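Local coordinates for OmpT protein (Vibrio cholerae serotype O1, PDB 6EHD) that probably works as a non-specific diffusion porin, a beta-barrel channel that lets ions and small solutes cross the bacterial outer membrane, at residues N70-V75 and K81-K86; Q87-D92 and L108-L113; D92-A97 and S130-A135; E150-A155 and N194-V199. The protein carries 1 engineered substitution. All blocks are in the same frame, centred on the assembly; numbering follows the deposited sequence. Where two conformers were deposited one is given.

Contact 1: N70-V75 and K81-K86; sequences NHILGV and KFSFGK. With C8E ((hydroxyethyloxy)tri(ethyloxy)octane), chain D.
Leu-73 and Phe-84 face each other as a hydrogen-bonded antiparallel pair, and both side chains leave the backbone on the face that also carries Val-75 and Phe-82. Two nearly straight bonds join them, Leu-73 N to Phe-84 O at 3.0 Å and Phe-84 N to Leu-73 O at 2.9 Å. With CG opposite the carbonyl carbon and next to its own N (chi1 -54°), Phe-84 turns an edge to its partner: CD1 lies 3.6 Å from Leu-73 O, which sits in the plane of the ring. One face of that ring receives C1 of the detergent C8E (chain D), and C2 of the same octyl tail is 4.0 Å from Leu-73 CD1. Phe-82 takes up a similar pose, its edge near Val-75 O, while its ring also meets Tyr-124.

The two segments belong to the beta hairpin of strands 67-77 and 80-84 in the porin barrel wall. The detergent tail along the Leu-73 and Phe-84 side chains is consistent with a lipid-facing surface there. On the other side of the hairpin Ile-72 CG2 rests 4.0 Å from Ser-83 CB, and extended Lys-81 reaches across to hydrogen-bond Gln-53.

At the corner, Gly-85 has backbone angles (phi 121°) that leave no room for a CB beside the preceding carbonyl O, and brings its CA against His-71 O. Beyond it His-71 N bonds Lys-86 O at 2.9 Å, whereas the return bond from Lys-86 N to His-71 O is bent, 138° at the hydrogen. The extended Lys-86 chain leads away, and its NZ hydrogen-bonds Val-68 O.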
# COMPACT_ATOMS: atom_id res chain seq x y z
N ASN A 70 2.72 14.03 -0.33
CA ASN A 70 3.62 13.87 0.85
C ASN A 70 4.32 15.19 1.09
O ASN A 70 4.63 15.91 0.13
CB ASN A 70 4.73 12.85 0.55
CG ASN A 70 4.34 11.36 0.92
OD1 ASN A 70 5.23 10.55 1.02
ND2 ASN A 70 3.07 11.04 1.16
N HIS A 71 4.70 15.44 2.37
CA HIS A 71 5.49 16.65 2.75
C HIS A 71 6.26 16.28 4.03
O HIS A 71 5.66 16.01 5.07
CB HIS A 71 4.50 17.82 2.97
CG HIS A 71 5.16 19.15 3.23
ND1 HIS A 71 4.45 20.30 3.51
CD2 HIS A 71 6.47 19.50 3.29
CE1 HIS A 71 5.28 21.30 3.72
NE2 HIS A 71 6.51 20.86 3.57
N ILE A 72 7.58 16.21 3.90
CA ILE A 72 8.42 15.53 4.88
C ILE A 72 9.62 16.41 5.26
O ILE A 72 10.32 16.96 4.39
CB ILE A 72 8.96 14.18 4.28
CG1 ILE A 72 7.79 13.29 3.85
CG2 ILE A 72 9.74 13.39 5.30
CD1 ILE A 72 8.18 11.99 3.11
N LEU A 73 9.92 16.44 6.57
CA LEU A 73 11.21 16.84 7.11
C LEU A 73 11.88 15.66 7.82
O LEU A 73 11.30 15.07 8.71
CB LEU A 73 10.91 17.98 8.15
CG LEU A 73 11.98 19.03 8.31
CD1 LEU A 73 11.43 20.24 9.10
CD2 LEU A 73 13.19 18.40 8.96
N GLY A 74 13.09 15.34 7.44
CA GLY A 74 13.80 14.17 7.89
C GLY A 74 15.15 14.49 8.56
O GLY A 74 15.90 15.38 8.11
N VAL A 75 15.49 13.68 9.57
CA VAL A 75 16.72 13.81 10.33
C VAL A 75 17.34 12.43 10.47
O VAL A 75 16.77 11.59 11.18
CB VAL A 75 16.47 14.42 11.76
CG1 VAL A 75 17.82 14.63 12.41
CG2 VAL A 75 15.68 15.71 11.66
N LYS A 81 16.73 7.10 11.66
CA LYS A 81 16.18 8.23 10.93
C LYS A 81 14.80 8.52 11.43
O LYS A 81 13.96 7.61 11.51
CB LYS A 81 16.22 7.98 9.40
CG LYS A 81 15.66 9.14 8.57
CD LYS A 81 15.69 8.85 7.07
CE LYS A 81 15.40 10.17 6.34
NZ LYS A 81 15.56 9.97 4.88
N PHE A 82 14.50 9.81 11.66
CA PHE A 82 13.22 10.28 12.11
C PHE A 82 12.62 11.21 11.05
O PHE A 82 13.26 12.23 10.68
CB PHE A 82 13.32 11.07 13.42
CG PHE A 82 13.94 10.28 14.57
CD1 PHE A 82 15.29 10.12 14.67
CD2 PHE A 82 13.15 9.69 15.49
CE1 PHE A 82 15.84 9.35 15.75
CE2 PHE A 82 13.68 8.93 16.55
CZ PHE A 82 15.01 8.76 16.66
N SER A 83 11.38 10.90 10.62
CA SER A 83 10.70 11.67 9.53
C SER A 83 9.37 12.17 9.99
O SER A 83 8.50 11.43 10.55
CB SER A 83 10.56 10.76 8.22
OG SER A 83 11.84 10.43 7.70
N PHE A 84 9.12 13.48 9.76
CA PHE A 84 7.89 14.17 10.23
C PHE A 84 7.09 14.76 9.09
O PHE A 84 7.67 15.42 8.19
CB PHE A 84 8.32 15.41 11.21
CG PHE A 84 9.22 15.01 12.38
CD1 PHE A 84 10.58 14.87 12.22
CD2 PHE A 84 8.70 14.82 13.63
CE1 PHE A 84 11.38 14.47 13.26
CE2 PHE A 84 9.50 14.42 14.71
CZ PHE A 84 10.82 14.22 14.51
N GLY A 85 5.76 14.70 9.24
CA GLY A 85 4.78 15.38 8.33
C GLY A 85 3.78 14.41 7.65
O GLY A 85 3.44 13.38 8.22
N LYS A 86 3.34 14.74 6.44
CA LYS A 86 2.24 14.02 5.72
C LYS A 86 2.94 12.90 4.92
O LYS A 86 3.76 13.18 4.01
CB LYS A 86 1.52 14.96 4.77
CG LYS A 86 0.40 14.29 4.01
CD LYS A 86 -0.38 15.22 3.08
CE LYS A 86 -1.68 14.51 2.67
NZ LYS A 86 -2.44 15.26 1.65
C1 C8E D . 11.46 18.96 13.42
C2 C8E D . 10.18 19.52 12.81
C3 C8E D . 8.95 19.49 13.72
C4 C8E D . 7.66 18.93 13.08
C5 C8E D . 6.81 19.93 12.29
C6 C8E D . 6.10 19.34 11.06
C7 C8E D . 6.97 19.22 9.79
C8 C8E D . 6.37 19.80 8.52
O9 C8E D . 6.10 18.77 7.54

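Contact 2: Q87-D92 and L108-L113; sequences QWTTSD and LRYGTL
Tyr-110 reaches from its loop onto the first turn of helix 90-94, its side chain crossing Ser-91 to Asp-92. Its CB starts 3.4 Å from Ser-91 CB. CG, set between the tyrosine's own N and carbonyl carbon (chi1 58°), stays close to the same serine methylene. CD2 meets Ser-91 OG at 3.2 Å, with Thr-89 OG1 a little farther off. Tyr-110 CE2 and CZ then pass over Asp-92 CA, each 3.8 Å from it. The helix backbone covers one face: Ser-91 O lies 3.8 Å above the plane over the ring centre, and Asp-92 N sits over the same face toward the rim. At the tip, Tyr-110 OH donates to Asp-92 OD1 at 2.7 Å, meeting the anti lone pair of that oxygen, with carboxylate and ring planes 55° apart.

Thr-89, the N-cap residue, donates through OG1 to Ser-91 OG, which also bonds Glu-150. The piece lies between barrel strands 80-84 and 121-128 and probably corresponds to the inward-folded constriction loop (L3) of general porins.

Asp-92 OD2 is hydrogen-bonded to N4 of a MES molecule, probably from the crystallisation liquor; in this crystal both carboxylate oxygens thus have a partner, which would probably favour a negative charge.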
# COMPACT_ATOMS: atom_id res chain seq x y z
N GLN A 87 2.67 11.62 5.30
CA GLN A 87 3.45 10.48 4.82
C GLN A 87 2.57 9.25 4.56
O GLN A 87 1.51 9.08 5.21
CB GLN A 87 4.50 10.11 5.93
CG GLN A 87 5.56 11.19 6.13
CD GLN A 87 6.50 10.95 7.25
OE1 GLN A 87 7.61 10.39 7.05
NE2 GLN A 87 6.10 11.42 8.51
N TRP A 88 3.05 8.34 3.74
CA TRP A 88 2.41 6.98 3.67
C TRP A 88 2.62 6.25 5.02
O TRP A 88 3.66 6.53 5.69
CB TRP A 88 2.94 6.15 2.51
CG TRP A 88 2.90 6.84 1.17
CD1 TRP A 88 3.97 7.03 0.35
CD2 TRP A 88 1.83 7.59 0.61
NE1 TRP A 88 3.61 7.77 -0.73
CE2 TRP A 88 2.29 8.13 -0.59
CE3 TRP A 88 0.50 7.87 1.02
CZ2 TRP A 88 1.49 8.93 -1.41
CZ3 TRP A 88 -0.31 8.65 0.19
CH2 TRP A 88 0.19 9.17 -1.01
N THR A 89 1.75 5.31 5.37
CA THR A 89 2.00 4.47 6.58
C THR A 89 3.24 3.55 6.44
O THR A 89 3.64 3.16 5.31
CB THR A 89 0.78 3.63 7.01
OG1 THR A 89 0.48 2.64 6.02
CG2 THR A 89 -0.44 4.49 7.28
N THR A 90 3.88 3.25 7.57
CA THR A 90 4.95 2.27 7.66
C THR A 90 4.43 0.88 7.07
O THR A 90 5.17 0.20 6.33
CB THR A 90 5.40 2.04 9.13
OG1 THR A 90 5.91 3.27 9.66
CG2 THR A 90 6.48 0.96 9.22
N SER A 91 3.18 0.56 7.41
CA SER A 91 2.53 -0.68 6.85
C SER A 91 2.49 -0.71 5.31
O SER A 91 2.67 -1.80 4.67
CB SER A 91 1.12 -0.90 7.48
OG SER A 91 0.33 0.29 7.40
N ASP A 92 2.28 0.44 4.69
CA ASP A 92 2.29 0.59 3.19
C ASP A 92 3.68 0.47 2.65
O ASP A 92 3.87 -0.18 1.60
CB ASP A 92 1.67 1.89 2.78
CG ASP A 92 1.33 2.00 1.28
OD1 ASP A 92 0.51 1.23 0.80
OD2 ASP A 92 1.84 2.93 0.64
N LEU A 108 -3.75 -7.98 2.08
CA LEU A 108 -2.95 -7.12 2.93
C LEU A 108 -3.92 -6.20 3.64
O LEU A 108 -4.71 -5.51 2.98
CB LEU A 108 -1.84 -6.40 2.13
CG LEU A 108 -0.97 -7.31 1.26
CD1 LEU A 108 0.05 -6.49 0.46
CD2 LEU A 108 -0.20 -8.44 2.00
N ARG A 109 -4.00 -6.33 4.98
CA ARG A 109 -5.19 -5.83 5.69
C ARG A 109 -4.94 -4.56 6.57
O ARG A 109 -5.76 -4.24 7.43
CB ARG A 109 -5.78 -6.94 6.57
CG ARG A 109 -6.07 -8.25 5.86
CD ARG A 109 -6.85 -8.11 4.53
NE ARG A 109 -8.13 -7.37 4.72
CZ ARG A 109 -8.63 -6.42 3.93
NH1 ARG A 109 -8.04 -6.06 2.79
NH2 ARG A 109 -9.79 -5.81 4.28
N TYR A 110 -3.82 -3.86 6.37
CA TYR A 110 -3.45 -2.69 7.20
C TYR A 110 -4.30 -1.40 6.87
O TYR A 110 -4.33 -0.48 7.71
CB TYR A 110 -1.95 -2.33 7.01
CG TYR A 110 -1.54 -2.00 5.58
CD1 TYR A 110 -1.15 -3.02 4.67
CD2 TYR A 110 -1.60 -0.69 5.09
CE1 TYR A 110 -0.85 -2.71 3.33
CE2 TYR A 110 -1.32 -0.38 3.76
CZ TYR A 110 -0.93 -1.39 2.88
OH TYR A 110 -0.66 -1.03 1.57
N GLY A 111 -4.84 -1.31 5.64
CA GLY A 111 -5.31 -0.08 5.04
C GLY A 111 -6.80 0.14 5.09
O GLY A 111 -7.33 1.11 4.51
N THR A 112 -7.50 -0.76 5.73
CA THR A 112 -8.99 -0.78 5.68
C THR A 112 -9.65 0.56 6.10
O THR A 112 -10.61 0.99 5.43
CB THR A 112 -9.53 -1.93 6.54
OG1 THR A 112 -8.78 -3.09 6.20
CG2 THR A 112 -11.07 -2.19 6.33
N LEU A 113 -9.11 1.20 7.13
CA LEU A 113 -9.50 2.53 7.62
C LEU A 113 -8.67 3.75 7.20
O LEU A 113 -9.23 4.85 7.05
CB LEU A 113 -9.63 2.49 9.16
CG LEU A 113 -10.43 1.36 9.82
CD1 LEU A 113 -10.43 1.44 11.35
CD2 LEU A 113 -11.85 1.26 9.32

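Contact 3: D92-A97 and S130-A135; sequences DDVYGA and SFWVKA. With C8E ((hydroxyethyloxy)tri(ethyloxy)octane), chain B.
Lys-134 NZ is gripped by five oxygens of one detergent molecule, C8E (chain B), whose polyether head curls round the amine much as a crown ether rings a cation. The shortest bond runs from Lys-134 NZ to the terminal oxygen O21, 2.6 Å; O9, O15, O12 and O18 complete the open loop, none farther than 3.1 Å from NZ. If the amine is protonated, as is likely, its three N-H groups face five acceptors, so some bonds are probably bifurcated. Extended beyond CG, the lysine chain carries NZ to the mouth of the coil, where it perches just off the plane of the oxygens, nearer the O9 and O21 ends.

Val-94, on the last turn of helix 90-94, reaches the same place from across the contact. Its CG2 branch lies 4.0 Å from Trp-132 CH2, the two side chains crossing at a slant, and 4.2 Å from Lys-134 CD. The detergent fills in around them: C17 sits over one face of the indole, 3.2 Å from Trp-132 NE1, and C20 comes 3.3 Å from Trp-132 CZ2. Both Val-94 and Trp-132 also touch His-163 on strand 160-171.

Here the helix of the inward-folded loop meets the inner side of barrel strand 131-138. Asp-93 OD2 stays 6.0 Å from Lys-134 NZ and forms its salt bridge with Lys-123 instead. The chemistry is divided: a thin apolar contact joins helix to wall, while in this crystal a neutral detergent polyether, rather than a carboxylate, satisfies the buried amine, which is probably charged; the ether oxygens turn in to the nitrogen and the carbons lie against the tryptophan.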
# COMPACT_ATOMS: atom_id res chain seq x y z
N ASP A 92 2.28 0.44 4.69
CA ASP A 92 2.29 0.59 3.19
C ASP A 92 3.68 0.47 2.65
O ASP A 92 3.87 -0.18 1.60
CB ASP A 92 1.67 1.89 2.78
CG ASP A 92 1.33 2.00 1.28
OD1 ASP A 92 0.51 1.23 0.80
OD2 ASP A 92 1.84 2.93 0.64
N ASP A 93 4.69 1.01 3.36
CA ASP A 93 6.10 0.94 2.91
C ASP A 93 6.55 -0.53 2.92
O ASP A 93 7.24 -1.03 1.97
CB ASP A 93 7.04 1.72 3.86
CG ASP A 93 6.83 3.24 3.87
OD1 ASP A 93 6.17 3.79 2.97
OD2 ASP A 93 7.37 3.86 4.88
N VAL A 94 6.23 -1.26 4.02
CA VAL A 94 6.71 -2.67 4.16
C VAL A 94 5.90 -3.61 3.22
O VAL A 94 6.47 -4.45 2.55
CB VAL A 94 6.57 -3.14 5.61
CG1 VAL A 94 6.68 -4.66 5.80
CG2 VAL A 94 7.46 -2.35 6.58
N TYR A 95 4.58 -3.43 3.15
CA TYR A 95 3.71 -4.09 2.20
C TYR A 95 3.73 -5.64 2.41
O TYR A 95 3.67 -6.11 3.62
CB TYR A 95 3.99 -3.63 0.73
CG TYR A 95 2.79 -3.72 -0.21
CD1 TYR A 95 1.54 -3.09 0.10
CD2 TYR A 95 2.87 -4.40 -1.47
CE1 TYR A 95 0.44 -3.20 -0.73
CE2 TYR A 95 1.75 -4.41 -2.35
CZ TYR A 95 0.53 -3.86 -1.98
OH TYR A 95 -0.58 -3.90 -2.84
N GLY A 96 3.82 -6.41 1.32
CA GLY A 96 3.75 -7.92 1.41
C GLY A 96 3.75 -8.49 0.01
O GLY A 96 4.11 -7.76 -0.93
N ALA A 97 3.39 -9.75 -0.12
CA ALA A 97 3.54 -10.51 -1.35
C ALA A 97 2.37 -10.26 -2.34
O ALA A 97 1.57 -11.13 -2.65
CB ALA A 97 3.72 -12.05 -1.05
N SER A 130 21.94 -6.42 7.10
CA SER A 130 20.66 -6.74 6.39
C SER A 130 19.37 -6.49 7.24
O SER A 130 18.24 -6.47 6.72
CB SER A 130 20.69 -8.22 5.98
OG SER A 130 22.01 -8.60 5.59
N PHE A 131 19.58 -6.26 8.53
CA PHE A 131 18.54 -6.23 9.57
C PHE A 131 17.92 -4.81 9.68
O PHE A 131 18.67 -3.81 9.50
CB PHE A 131 19.21 -6.62 10.89
CG PHE A 131 18.36 -6.31 12.10
CD1 PHE A 131 17.37 -7.15 12.50
CD2 PHE A 131 18.57 -5.12 12.84
CE1 PHE A 131 16.57 -6.84 13.62
CE2 PHE A 131 17.77 -4.79 13.93
CZ PHE A 131 16.78 -5.66 14.33
N TRP A 132 16.61 -4.70 9.99
CA TRP A 132 15.98 -3.35 10.08
C TRP A 132 14.80 -3.35 11.00
O TRP A 132 14.17 -4.40 11.28
CB TRP A 132 15.63 -2.84 8.70
CG TRP A 132 14.69 -3.82 7.86
CD1 TRP A 132 15.09 -4.74 6.92
CD2 TRP A 132 13.27 -3.93 7.94
NE1 TRP A 132 13.98 -5.39 6.36
CE2 TRP A 132 12.85 -4.95 6.99
CE3 TRP A 132 12.32 -3.33 8.71
CZ2 TRP A 132 11.50 -5.26 6.77
CZ3 TRP A 132 10.97 -3.68 8.55
CH2 TRP A 132 10.58 -4.66 7.59
N VAL A 133 14.50 -2.18 11.51
CA VAL A 133 13.29 -1.87 12.29
C VAL A 133 12.65 -0.65 11.71
O VAL A 133 13.35 0.34 11.41
CB VAL A 133 13.64 -1.61 13.80
CG1 VAL A 133 12.39 -1.34 14.58
CG2 VAL A 133 14.43 -2.75 14.37
N LYS A 134 11.31 -0.68 11.56
CA LYS A 134 10.55 0.47 11.07
C LYS A 134 9.34 0.66 11.94
O LYS A 134 8.56 -0.27 12.22
CB LYS A 134 10.13 0.36 9.57
CG LYS A 134 11.27 0.19 8.60
CD LYS A 134 10.85 0.10 7.11
CE LYS A 134 12.11 -0.15 6.24
NZ LYS A 134 11.86 -0.12 4.77
N ALA A 135 9.13 1.89 12.36
CA ALA A 135 7.97 2.21 13.17
C ALA A 135 7.33 3.55 12.89
O ALA A 135 7.90 4.40 12.20
CB ALA A 135 8.43 2.09 14.63
O9 C8E B . 11.12 2.65 4.44
C10 C8E B . 11.93 3.79 4.19
C11 C8E B . 13.34 3.49 3.73
O12 C8E B . 13.84 2.28 4.29
C13 C8E B . 15.21 2.02 3.96
C14 C8E B . 15.63 0.62 4.42
O15 C8E B . 14.72 -0.46 4.06
C16 C8E B . 15.30 -1.74 4.39
C17 C8E B . 14.25 -2.83 4.53
O18 C8E B . 13.16 -2.70 3.65
C19 C8E B . 12.12 -3.69 3.65
C20 C8E B . 10.83 -3.18 4.28
O21 C8E B . 10.46 -2.02 3.59

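Contact 4: E150-A155 and N194-V199; sequences ELYVGA and NSYFEV. With C8E ((hydroxyethyloxy)tri(ethyloxy)octane), chain K; C8E ((hydroxyethyloxy)tri(ethyloxy)octane), chain J.
Strands 150-155 and 194-199 run almost parallel, 5° between their directions, but their axes are 9.4 Å apart because strand 160-171 lies between them in the porin barrel; only side chains on the inner surface bridge the gap. Tyr-196 OH donates to Glu-150 OE2 at 2.6 Å, on the anti lone pair, with the carboxylate standing nearly upright to the ring (86° between planes). That same OE2 is also bonded by Ser-91 of the inward-folded loop, so one oxygen links two wall strands to the helix inside the channel.

Next along, Tyr-152 crosses Tyr-196 at about a right angle and brings its OH to the ring edge, 3.9 Å from Tyr-196 CE2; the hydroxyl itself hydrogen-bonds Tyr-215. On the outer surface the Phe-197 ring instead has C3 of a detergent (C8E, chain K) over one face.

Glu-198 folds back at its CB-CG bond, which lays the carboxylate beside Tyr-152 with the two planes 27° apart. Its OE2 bonds His-163 ND1 on the intervening strand and, in the plane of the Tyr-152 ring, lies 3.5 Å from Tyr-152 CD2.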
# COMPACT_ATOMS: atom_id res chain seq x y z
N GLU A 150 2.39 1.68 14.77
CA GLU A 150 2.87 0.53 13.97
C GLU A 150 4.31 0.18 14.26
O GLU A 150 5.11 1.07 14.53
CB GLU A 150 2.73 0.87 12.43
CG GLU A 150 1.29 1.17 12.01
CD GLU A 150 1.10 1.29 10.48
OE1 GLU A 150 2.00 1.95 9.85
OE2 GLU A 150 0.06 0.79 9.97
N LEU A 151 4.67 -1.11 14.13
CA LEU A 151 6.04 -1.60 14.31
C LEU A 151 6.25 -2.84 13.49
O LEU A 151 5.40 -3.77 13.58
CB LEU A 151 6.32 -1.95 15.81
CG LEU A 151 7.63 -2.68 16.15
CD1 LEU A 151 8.77 -1.78 15.88
CD2 LEU A 151 7.71 -3.12 17.64
N TYR A 152 7.32 -2.84 12.69
CA TYR A 152 7.73 -3.98 11.84
C TYR A 152 9.24 -4.24 12.03
O TYR A 152 10.05 -3.28 12.20
CB TYR A 152 7.39 -3.70 10.34
CG TYR A 152 5.91 -3.66 10.03
CD1 TYR A 152 5.12 -2.54 10.26
CD2 TYR A 152 5.27 -4.77 9.43
CE1 TYR A 152 3.76 -2.54 9.98
CE2 TYR A 152 3.93 -4.74 9.09
CZ TYR A 152 3.16 -3.65 9.39
OH TYR A 152 1.78 -3.67 9.09
N VAL A 153 9.68 -5.50 11.88
CA VAL A 153 11.12 -5.87 11.88
C VAL A 153 11.41 -6.83 10.74
O VAL A 153 10.53 -7.65 10.41
CB VAL A 153 11.54 -6.54 13.26
CG1 VAL A 153 10.76 -7.81 13.51
CG2 VAL A 153 12.99 -6.92 13.26
N GLY A 154 12.63 -6.86 10.21
CA GLY A 154 12.97 -7.80 9.14
C GLY A 154 14.47 -8.01 9.03
O GLY A 154 15.29 -7.29 9.63
N ALA A 155 14.80 -9.00 8.24
CA ALA A 155 16.19 -9.36 7.91
C ALA A 155 16.29 -10.19 6.68
O ALA A 155 15.28 -10.79 6.27
CB ALA A 155 16.85 -10.06 9.13
N ASN A 194 -9.02 -1.03 13.82
CA ASN A 194 -8.47 -2.15 13.00
C ASN A 194 -7.15 -2.48 13.63
O ASN A 194 -6.32 -1.58 13.69
CB ASN A 194 -8.29 -1.64 11.57
CG ASN A 194 -7.86 -2.75 10.59
OD1 ASN A 194 -8.13 -3.92 10.83
ND2 ASN A 194 -7.20 -2.34 9.44
N SER A 195 -7.01 -3.71 14.18
CA SER A 195 -5.80 -4.23 14.75
C SER A 195 -5.26 -5.37 13.83
O SER A 195 -5.96 -6.28 13.50
CB SER A 195 -6.08 -4.80 16.17
OG SER A 195 -6.65 -3.74 16.94
N TYR A 196 -3.97 -5.32 13.47
CA TYR A 196 -3.47 -6.25 12.45
C TYR A 196 -2.02 -6.72 12.72
O TYR A 196 -1.22 -6.08 13.41
CB TYR A 196 -3.67 -5.61 11.00
CG TYR A 196 -3.21 -4.11 10.96
CD1 TYR A 196 -4.12 -3.10 11.29
CD2 TYR A 196 -1.88 -3.77 10.71
CE1 TYR A 196 -3.74 -1.75 11.35
CE2 TYR A 196 -1.50 -2.40 10.72
CZ TYR A 196 -2.44 -1.40 11.08
OH TYR A 196 -2.09 -0.04 11.13
N PHE A 197 -1.69 -7.89 12.18
CA PHE A 197 -0.40 -8.55 12.30
C PHE A 197 -0.13 -9.42 11.10
O PHE A 197 -1.06 -10.10 10.54
CB PHE A 197 -0.40 -9.41 13.64
CG PHE A 197 0.87 -10.17 13.85
CD1 PHE A 197 2.02 -9.50 14.18
CD2 PHE A 197 0.91 -11.54 13.74
CE1 PHE A 197 3.23 -10.18 14.34
CE2 PHE A 197 2.12 -12.21 13.86
CZ PHE A 197 3.26 -11.53 14.20
N GLU A 198 1.18 -9.50 10.67
CA GLU A 198 1.54 -10.24 9.50
C GLU A 198 2.93 -10.84 9.60
O GLU A 198 3.79 -10.33 10.34
CB GLU A 198 1.51 -9.29 8.24
CG GLU A 198 2.58 -8.22 8.19
CD GLU A 198 3.97 -8.61 7.64
OE1 GLU A 198 4.08 -9.53 6.83
OE2 GLU A 198 5.00 -7.96 8.03
N VAL A 199 3.13 -11.90 8.86
CA VAL A 199 4.46 -12.48 8.57
C VAL A 199 4.63 -12.67 7.06
O VAL A 199 3.69 -13.20 6.38
CB VAL A 199 4.62 -13.85 9.28
CG1 VAL A 199 5.92 -14.53 8.90
CG2 VAL A 199 4.52 -13.67 10.80
C1 C8E K . 3.96 -13.84 17.87
C2 C8E K . 3.14 -12.88 18.71
C3 C8E K . 1.75 -12.72 18.14
C4 C8E K . 1.26 -11.32 18.39
C5 C8E K . -0.17 -11.25 18.04
C6 C8E K . -0.72 -9.86 18.19
C7 C8E K . -2.08 -9.90 17.54
C8 C8E K . -2.85 -8.60 17.56
O9 C8E K . -4.02 -8.90 16.77
C10 C8E K . -3.94 -8.55 15.40
C11 C8E K . -4.68 -9.58 14.55
O12 C8E K . -6.00 -9.74 15.06
C1 C8E J . 5.82 -15.74 16.69
C2 C8E J . 6.10 -14.73 15.60
C3 C8E J . 7.27 -15.22 14.76
C4 C8E J . 7.13 -14.79 13.32
C5 C8E J . 8.48 -14.63 12.65
C6 C8E J . 8.65 -15.39 11.37
C7 C8E J . 8.30 -16.87 11.38
C8 C8E J . 9.16 -17.61 10.33
O9 C8E J . 8.93 -17.02 9.07
C10 C8E J . 9.36 -17.68 7.89
C11 C8E J . 8.64 -16.91 6.79
O12 C8E J . 7.45 -17.63 6.42
C13 C8E J . 6.56 -16.89 5.59
C14 C8E J . 5.15 -17.37 5.82
O15 C8E J . 4.84 -18.66 5.26
C16 C8E J . 5.74 -19.71 5.20
C17 C8E J . 4.94 -21.01 5.13
O18 C8E J . 5.19 -21.72 3.94
C19 C8E J . 6.41 -22.45 3.94
C20 C8E J . 6.38 -22.95 2.51
O21 C8E J . 6.48 -21.93 1.51

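Overall arrangement
The four contacts trace the way from the barrel wall into the channel and back. Contact 1, the hairpin, closes first along the chain; strand 80-84 then leads to strand 87-88 and contact 2, about 17 Å away between centres. Contacts 2 and 3 alternate in sequence, share Asp-92 and helix 90-94, and lie about 12 Å apart. Contact 4 comes last; its strand 147-157 neighbours strand 131-138 of contact 3, Lys-134 O lying 2.9 Å from Tyr-152 N, and these centres are about 8 Å apart. Contacts 2 and 3, with the side chains of contact 4, place the inward-folded loop beside strands 131-138 and 147-157, consistent with a narrowed pore; contact 1 lies in the wall before it.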